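Local coordinates for protein type II restriction enzyme MUNI (PDB 1D02) that recognises the double-stranded DNA sequence 5'-CAATTG-3' as a homodimer and cuts each strand after the first C, at residues A118-C123 with T167-H172; G154-T157 with K161-R164. The protein carries 1 engineered substitution. All blocks are in the same frame, centred on the assembly; numbering follows the deposited sequence.

Contact 1 of 2, residues A118-C123 with T167-H172. With nucleotides of chain A.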
loop_
_atom_site.group_PDB
_atom_site.type_symbol
_atom_site.label_atom_id
_atom_site.label_comp_id
_atom_site.label_asym_id
_atom_site.label_seq_id
_atom_site.Cartn_x
_atom_site.Cartn_y
_atom_site.Cartn_z
ATOM N N ALA D 118 5.694 3.731 8.461
ATOM C CA ALA D 118 5.667 2.295 8.187
ATOM C C ALA D 118 4.239 1.789 8.006
ATOM O O ALA D 118 4.032 0.763 7.341
ATOM C CB ALA D 118 6.369 1.513 9.327
ATOM N N HIS D 119 3.259 2.489 8.582
ATOM C CA HIS D 119 1.858 2.046 8.439
ATOM C C HIS D 119 1.436 1.971 6.981
ATOM O O HIS D 119 0.440 1.314 6.635
ATOM C CB HIS D 119 0.878 2.970 9.184
ATOM C CG HIS D 119 0.891 4.390 8.699
ATOM N ND1 HIS D 119 2.008 5.191 8.781
ATOM C CD2 HIS D 119 -0.094 5.162 8.172
ATOM C CE1 HIS D 119 1.711 6.399 8.323
ATOM N NE2 HIS D 119 0.442 6.407 7.950
ATOM N N GLU D 120 2.170 2.665 6.127
ATOM C CA GLU D 120 1.868 2.627 4.693
ATOM C C GLU D 120 1.952 1.206 4.125
ATOM O O GLU D 120 1.344 0.906 3.097
ATOM C CB GLU D 120 2.843 3.517 3.918
ATOM C CG GLU D 120 2.657 5.013 4.210
ATOM C CD GLU D 120 3.803 5.870 3.635
ATOM O OE1 GLU D 120 4.797 5.296 3.118
ATOM O OE2 GLU D 120 3.704 7.109 3.721
ATOM N N ARG D 121 2.734 0.343 4.773
ATOM C CA ARG D 121 2.896 -1.041 4.307
ATOM C C ARG D 121 1.547 -1.770 4.196
ATOM O O ARG D 121 1.387 -2.675 3.370
ATOM C CB ARG D 121 3.798 -1.839 5.275
ATOM C CG ARG D 121 5.270 -1.323 5.395
ATOM C CD ARG D 121 6.029 -2.122 6.457
ATOM N NE ARG D 121 5.552 -3.458 6.319
ATOM C CZ ARG D 121 5.022 -4.217 7.275
ATOM N NH1 ARG D 121 4.934 -3.846 8.540
ATOM N NH2 ARG D 121 4.365 -5.294 6.895
ATOM N N SER D 122 0.597 -1.377 5.043
ATOM C CA SER D 122 -0.715 -2.008 5.053
ATOM C C SER D 122 -1.413 -1.808 3.734
ATOM O O SER D 122 -2.294 -2.595 3.373
ATOM C CB SER D 122 -1.589 -1.463 6.194
ATOM O OG SER D 122 -1.817 -0.076 6.069
ATOM N N CYS D 123 -0.997 -0.790 2.986
ATOM C CA CYS D 123 -1.652 -0.513 1.705
ATOM C C CYS D 123 -1.385 -1.569 0.636
ATOM O O CYS D 123 -1.960 -1.492 -0.451
ATOM C CB CYS D 123 -1.275 0.877 1.176
ATOM S SG CYS D 123 -1.911 2.222 2.210
ATOM N N THR D 167 -7.973 8.505 6.472
ATOM C CA THR D 167 -9.366 8.741 6.054
ATOM C C THR D 167 -9.364 9.019 4.558
ATOM O O THR D 167 -10.196 8.490 3.803
ATOM C CB THR D 167 -9.963 9.958 6.767
ATOM O OG1 THR D 167 -10.074 9.685 8.169
ATOM C CG2 THR D 167 -11.349 10.278 6.196
ATOM N N PHE D 168 -8.406 9.841 4.132
ATOM C CA PHE D 168 -8.274 10.216 2.730
ATOM C C PHE D 168 -7.953 8.999 1.877
ATOM O O PHE D 168 -8.563 8.783 0.832
ATOM C CB PHE D 168 -7.164 11.258 2.572
ATOM C CG PHE D 168 -7.034 11.800 1.176
ATOM C CD1 PHE D 168 -7.715 12.956 0.806
ATOM C CD2 PHE D 168 -6.204 11.175 0.249
ATOM C CE1 PHE D 168 -7.570 13.497 -0.472
ATOM C CE2 PHE D 168 -6.052 11.707 -1.042
ATOM C CZ PHE D 168 -6.735 12.869 -1.400
ATOM N N TRP D 169 -6.989 8.192 2.318
ATOM C CA TRP D 169 -6.618 7.014 1.542
ATOM C C TRP D 169 -7.804 6.110 1.232
ATOM O O TRP D 169 -7.975 5.664 0.101
ATOM C CB TRP D 169 -5.630 6.131 2.318
ATOM C CG TRP D 169 -4.228 6.612 2.502
ATOM C CD1 TRP D 169 -3.619 7.715 1.947
ATOM C CD2 TRP D 169 -3.249 5.981 3.333
ATOM N NE1 TRP D 169 -2.311 7.805 2.398
ATOM C CE2 TRP D 169 -2.061 6.756 3.248
ATOM C CE3 TRP D 169 -3.262 4.832 4.148
ATOM C CZ2 TRP D 169 -0.900 6.419 3.950
ATOM C CZ3 TRP D 169 -2.101 4.490 4.853
ATOM C CH2 TRP D 169 -0.936 5.292 4.743
ATOM N N TYR D 170 -8.599 5.802 2.258
ATOM C CA TYR D 170 -9.709 4.869 2.109
ATOM C C TYR D 170 -10.911 5.374 1.305
ATOM O O TYR D 170 -11.715 4.572 0.852
ATOM C CB TYR D 170 -10.134 4.320 3.490
ATOM C CG TYR D 170 -9.200 3.210 4.017
ATOM C CD1 TYR D 170 -7.911 3.507 4.462
ATOM C CD2 TYR D 170 -9.595 1.866 3.978
ATOM C CE1 TYR D 170 -7.029 2.479 4.850
ATOM C CE2 TYR D 170 -8.740 0.841 4.365
ATOM C CZ TYR D 170 -7.456 1.156 4.798
ATOM O OH TYR D 170 -6.615 0.135 5.182
ATOM N N ASP D 171 -11.029 6.688 1.148
ATOM C CA ASP D 171 -12.059 7.263 0.296
ATOM C C ASP D 171 -13.453 6.700 0.598
ATOM O O ASP D 171 -13.912 6.807 1.728
ATOM C CB ASP D 171 -11.639 6.994 -1.158
ATOM C CG ASP D 171 -12.294 7.924 -2.145
ATOM O OD1 ASP D 171 -12.190 9.157 -1.985
ATOM O OD2 ASP D 171 -12.899 7.415 -3.097
ATOM N N HIS D 172 -14.131 6.081 -0.368
ATOM C CA HIS D 172 -15.469 5.581 -0.060
ATOM C C HIS D 172 -15.530 4.180 0.560
ATOM O O HIS D 172 -16.587 3.538 0.542
ATOM C CB HIS D 172 -16.383 5.657 -1.300
ATOM C CG HIS D 172 -15.950 4.786 -2.437
ATOM N ND1 HIS D 172 -14.951 5.150 -3.319
ATOM C CD2 HIS D 172 -16.381 3.566 -2.838
ATOM C CE1 HIS D 172 -14.791 4.193 -4.217
ATOM N NE2 HIS D 172 -15.646 3.222 -3.949
ATOM P P DA A 5 4.764 -3.536 16.322
ATOM O OP1 DA A 5 5.272 -3.692 17.705
ATOM O OP2 DA A 5 3.316 -3.495 16.076
ATOM O "O5'" DA A 5 5.341 -2.227 15.597
ATOM C "C5'" DA A 5 6.450 -1.535 16.106
ATOM C "C4'" DA A 5 6.932 -0.491 15.123
ATOM O "O4'" DA A 5 7.447 -1.126 13.935
ATOM C "C3'" DA A 5 5.987 0.623 14.642
ATOM O "O3'" DA A 5 6.637 1.881 14.838
ATOM C "C2'" DA A 5 5.945 0.417 13.130
ATOM C "C1'" DA A 5 7.318 -0.195 12.889
ATOM N N9 DA A 5 7.530 -0.899 11.626
ATOM C C8 DA A 5 6.620 -1.622 10.894
ATOM N N7 DA A 5 7.117 -2.140 9.801
ATOM C C5 DA A 5 8.438 -1.731 9.802
ATOM C C6 DA A 5 9.505 -1.949 8.896
ATOM N N6 DA A 5 9.393 -2.667 7.772
ATOM N N1 DA A 5 10.702 -1.389 9.186
ATOM C C2 DA A 5 10.806 -0.665 10.305
ATOM N N3 DA A 5 9.881 -0.392 11.229
ATOM C C4 DA A 5 8.709 -0.964 10.918
ATOM P P DA A 4 2.945 -6.822 10.829
ATOM O OP1 DA A 4 1.686 -6.838 11.615
ATOM O OP2 DA A 4 3.062 -5.947 9.632
ATOM O "O5'" DA A 4 4.122 -6.448 11.833
ATOM C "C5'" DA A 4 4.341 -7.204 13.016
ATOM C "C4'" DA A 4 5.355 -6.504 13.892
ATOM O "O4'" DA A 4 6.663 -6.527 13.278
ATOM C "C3'" DA A 4 5.053 -5.039 14.174
ATOM O "O3'" DA A 4 5.435 -4.765 15.526
ATOM C "C2'" DA A 4 5.916 -4.295 13.159
ATOM C "C1'" DA A 4 7.131 -5.205 13.024
ATOM N N9 DA A 4 7.784 -5.231 11.710
ATOM C C8 DA A 4 7.213 -5.521 10.493
ATOM N N7 DA A 4 8.075 -5.590 9.507
ATOM C C5 DA A 4 9.294 -5.304 10.105
ATOM C C6 DA A 4 10.610 -5.269 9.600
ATOM N N6 DA A 4 10.923 -5.526 8.329
ATOM N N1 DA A 4 11.609 -4.978 10.467
ATOM C C2 DA A 4 11.294 -4.737 11.746
ATOM N N3 DA A 4 10.102 -4.746 12.340
ATOM C C4 DA A 4 9.130 -5.049 11.455
ATOM P P DT A 6 6.470 2.662 16.222
ATOM O OP1 DT A 6 5.964 1.717 17.245
ATOM O OP2 DT A 6 5.723 3.911 15.927
ATOM O "O5'" DT A 6 7.964 3.052 16.578
ATOM C "C5'" DT A 6 8.808 2.068 17.135
ATOM C "C4'" DT A 6 10.154 2.094 16.458
ATOM O "O4'" DT A 6 10.035 1.631 15.092
ATOM C "C3'" DT A 6 10.759 3.490 16.369
ATOM O "O3'" DT A 6 11.642 3.698 17.459
ATOM C "C2'" DT A 6 11.523 3.479 15.050
ATOM C "C1'" DT A 6 11.027 2.260 14.277
ATOM N N1 DT A 6 10.363 2.698 13.044
ATOM C C2 DT A 6 11.015 2.580 11.833
ATOM O O2 DT A 6 12.129 2.092 11.727
ATOM N N3 DT A 6 10.314 3.050 10.752
ATOM C C4 DT A 6 9.050 3.612 10.765
ATOM O O4 DT A 6 8.540 4.008 9.713
ATOM C C5 DT A 6 8.424 3.687 12.072
ATOM C C7 DT A 6 7.060 4.274 12.190
ATOM C C6 DT A 6 9.101 3.230 13.127
HETATM O O HOH W 1 -3.973 1.131 4.961
#
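Trp169, near the end of helix 160-170, drives its indole against the 3-10 turns of 118-123, which in this PDDEXK-clan nuclease lie between strand 93-101 and helix 128-138. Its CB points toward that segment, and CG is anti to the carbonyl carbon (chi1 -71°), which carries the six-membered ring forward. Along the ring, CE3 and then CZ3 pass under Cys123 SG, each at 3.5 Å. The sulfur sits over the face but shifted toward the rim, 30° off the ring normal, in a Cys sulfur-aromatic contact. At the leading end, CH2 meets His119 CD2 at 3.5 Å. The imidazole is nearly parallel to the indole (planes at 18°) but displaced, with little stacking. CH2 also touches Glu120 CG at 3.6 Å, the glutamate chain crossing the tryptophan at about a right angle. The polar ends of both neighbours are held from outside: His119 NE2 bonds Glu165, while the Glu120 carboxylate forms salt bridges with Lys124 and Arg121 of the second subunit. Arg121 leaves the turn away from Trp169 and enters the DNA, where NH1 donates to N7 of DA5 of chain A at 3.0 Å and both terminal nitrogens bond OP2 of DA4 of chain A. One water bridges the segments, donating to Ser122 OG at 2.7 Å and hydrogen-bonded to Tyr170 OH at 2.8 Å.

Contact 2 of 2, residues G154-T157 with K161-R164. With nucleotides of chain B.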
loop_
_atom_site.group_PDB
_atom_site.type_symbol
_atom_site.label_atom_id
_atom_site.label_comp_id
_atom_site.label_asym_id
_atom_site.label_seq_id
_atom_site.Cartn_x
_atom_site.Cartn_y
_atom_site.Cartn_z
ATOM N N GLY D 154 -2.444 2.434 18.892
ATOM C CA GLY D 154 -1.341 3.311 19.281
ATOM C C GLY D 154 -1.680 4.784 19.117
ATOM O O GLY D 154 -2.787 5.153 18.707
ATOM N N ASP D 155 -0.722 5.652 19.422
ATOM C CA ASP D 155 -0.994 7.085 19.300
ATOM C C ASP D 155 -1.335 7.536 17.872
ATOM O O ASP D 155 -1.934 8.601 17.678
ATOM C CB ASP D 155 0.191 7.877 19.877
ATOM C CG ASP D 155 0.208 7.853 21.390
ATOM O OD1 ASP D 155 1.268 8.110 21.994
ATOM O OD2 ASP D 155 -0.850 7.588 21.984
ATOM N N ILE D 156 -0.987 6.739 16.861
ATOM C CA ILE D 156 -1.331 7.132 15.493
ATOM C C ILE D 156 -2.836 7.352 15.376
ATOM O O ILE D 156 -3.285 8.216 14.617
ATOM C CB ILE D 156 -0.872 6.055 14.456
ATOM C CG1 ILE D 156 -1.203 6.501 13.027
ATOM C CG2 ILE D 156 -1.518 4.707 14.769
ATOM C CD1 ILE D 156 -0.636 5.534 11.934
ATOM N N THR D 157 -3.617 6.620 16.166
ATOM C CA THR D 157 -5.079 6.724 16.090
ATOM C C THR D 157 -5.649 8.044 16.566
ATOM O O THR D 157 -6.839 8.303 16.387
ATOM C CB THR D 157 -5.779 5.624 16.907
ATOM O OG1 THR D 157 -5.420 5.765 18.283
ATOM C CG2 THR D 157 -5.366 4.247 16.427
ATOM N N LYS D 161 -2.864 14.494 11.805
ATOM C CA LYS D 161 -2.462 14.342 10.411
ATOM C C LYS D 161 -2.697 12.889 9.942
ATOM O O LYS D 161 -3.287 12.653 8.877
ATOM C CB LYS D 161 -0.985 14.725 10.245
ATOM C CG LYS D 161 -0.470 14.500 8.836
ATOM C CD LYS D 161 1.066 14.588 8.755
ATOM C CE LYS D 161 1.549 15.974 9.097
ATOM N NZ LYS D 161 2.964 16.137 8.660
ATOM N N ARG D 162 -2.253 11.914 10.734
ATOM C CA ARG D 162 -2.436 10.509 10.362
ATOM C C ARG D 162 -3.896 10.101 10.235
ATOM O O ARG D 162 -4.236 9.337 9.337
ATOM C CB ARG D 162 -1.743 9.597 11.382
ATOM C CG ARG D 162 -0.223 9.778 11.414
ATOM C CD ARG D 162 0.519 8.916 10.368
ATOM N NE ARG D 162 1.819 9.515 10.137
ATOM C CZ ARG D 162 2.087 10.339 9.134
ATOM N NH1 ARG D 162 1.147 10.621 8.232
ATOM N NH2 ARG D 162 3.234 11.004 9.117
ATOM N N VAL D 163 -4.765 10.580 11.126
ATOM C CA VAL D 163 -6.172 10.186 11.025
ATOM C C VAL D 163 -6.774 10.725 9.732
ATOM O O VAL D 163 -7.514 10.037 9.045
ATOM C CB VAL D 163 -6.942 10.660 12.273
ATOM C CG1 VAL D 163 -8.448 10.510 12.090
ATOM C CG2 VAL D 163 -6.474 9.808 13.473
ATOM N N ARG D 164 -6.419 11.957 9.388
ATOM C CA ARG D 164 -6.914 12.556 8.158
ATOM C C ARG D 164 -6.300 11.888 6.919
ATOM O O ARG D 164 -6.974 11.708 5.896
ATOM C CB ARG D 164 -6.610 14.053 8.197
ATOM C CG ARG D 164 -7.470 14.783 9.256
ATOM C CD ARG D 164 -7.324 16.314 9.144
ATOM N NE ARG D 164 -8.294 17.022 9.994
ATOM C CZ ARG D 164 -8.181 17.174 11.315
ATOM N NH1 ARG D 164 -7.132 16.678 11.968
ATOM N NH2 ARG D 164 -9.137 17.819 11.999
ATOM P P DC B 2 3.593 17.232 4.869
ATOM O OP1 DC B 2 2.800 17.533 3.655
ATOM O OP2 DC B 2 2.898 16.885 6.135
ATOM O "O5'" DC B 2 4.589 16.064 4.498
ATOM C "C5'" DC B 2 5.493 16.276 3.442
ATOM C "C4'" DC B 2 6.423 15.105 3.316
ATOM O "O4'" DC B 2 7.414 15.188 4.363
ATOM C "C3'" DC B 2 5.800 13.704 3.402
ATOM O "O3'" DC B 2 6.044 13.103 2.129
ATOM C "C2'" DC B 2 6.534 13.049 4.575
ATOM C "C1'" DC B 2 7.808 13.885 4.698
ATOM N N1 DC B 2 8.460 13.963 6.010
ATOM C C2 DC B 2 9.825 13.674 6.087
ATOM O O2 DC B 2 10.428 13.369 5.034
ATOM N N3 DC B 2 10.453 13.743 7.284
ATOM C C4 DC B 2 9.766 14.117 8.367
ATOM N N4 DC B 2 10.414 14.203 9.521
ATOM C C5 DC B 2 8.374 14.430 8.310
ATOM C C6 DC B 2 7.766 14.332 7.126
#
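The guanidinium of Arg162 is held by partners beyond the two segments: NH1 forms a salt bridge with Glu165, and NH2 donates to the carbonyl of Gly114. The nearest Ile156 atom, CD1, stays 5.0 Å from Arg162 NE, and the isoleucine instead meets the aliphatic stem. Its CG1 touches Arg162 CB at 3.5 Å and its CD1 reaches Arg162 CD at 3.9 Å, the two side chains crossing at about a right angle. The bend at chi2 of Arg162 (-86°) turns the stem past the isoleucine, so three methylenes in succession line the contact. At the next residue, Val163 CG2 packs against the carbonyl of Thr157, 3.3 Å from Thr157 O, which also accepts a hydrogen bond from Arg181. Segments 154-157 and 161-164 form the first bend of a beta-alpha-beta crossover, in which strand 148-153 leads through helix 160-170 to the parallel strand 177-180. The bend begins at Gly154, whose positive phi (96°) suits a residue without a side chain. Gly154 O is gripped twice, by Thr157 N at 3.0 Å and by Thr157 OG1 at 2.7 Å, which fixes the threonine's rotation. At the helix start, Asp159 OD1 accepts from the backbone N of both Lys161 and Arg162. Lys161 NZ donates to OP2 of DC2 of chain B at 2.6 Å.

Both contacts are buried and use helix 160-170, contact 2 at its first turn and contact 1 near its end; their centres lie about 11 Å apart. Contact 1 closes a chain loop inside which contact 2 is nested, and it sits nearer the middle of the chain, about 12 Å from its centre against about 17 Å. They meet at His119: its CE1 packs on Arg162 CD at 3.5 Å and its CG on Ile156 CD1 at 3.8 Å. Glu165 serves both, bonding His119 and Arg162. Contact 1 joins an indole to a cysteine sulfur, an imidazole and a glutamate methylene and carries a base-reading arginine, whereas contact 2 is aliphatic and meets the DNA backbone through Lys161, at a phosphate and a sugar.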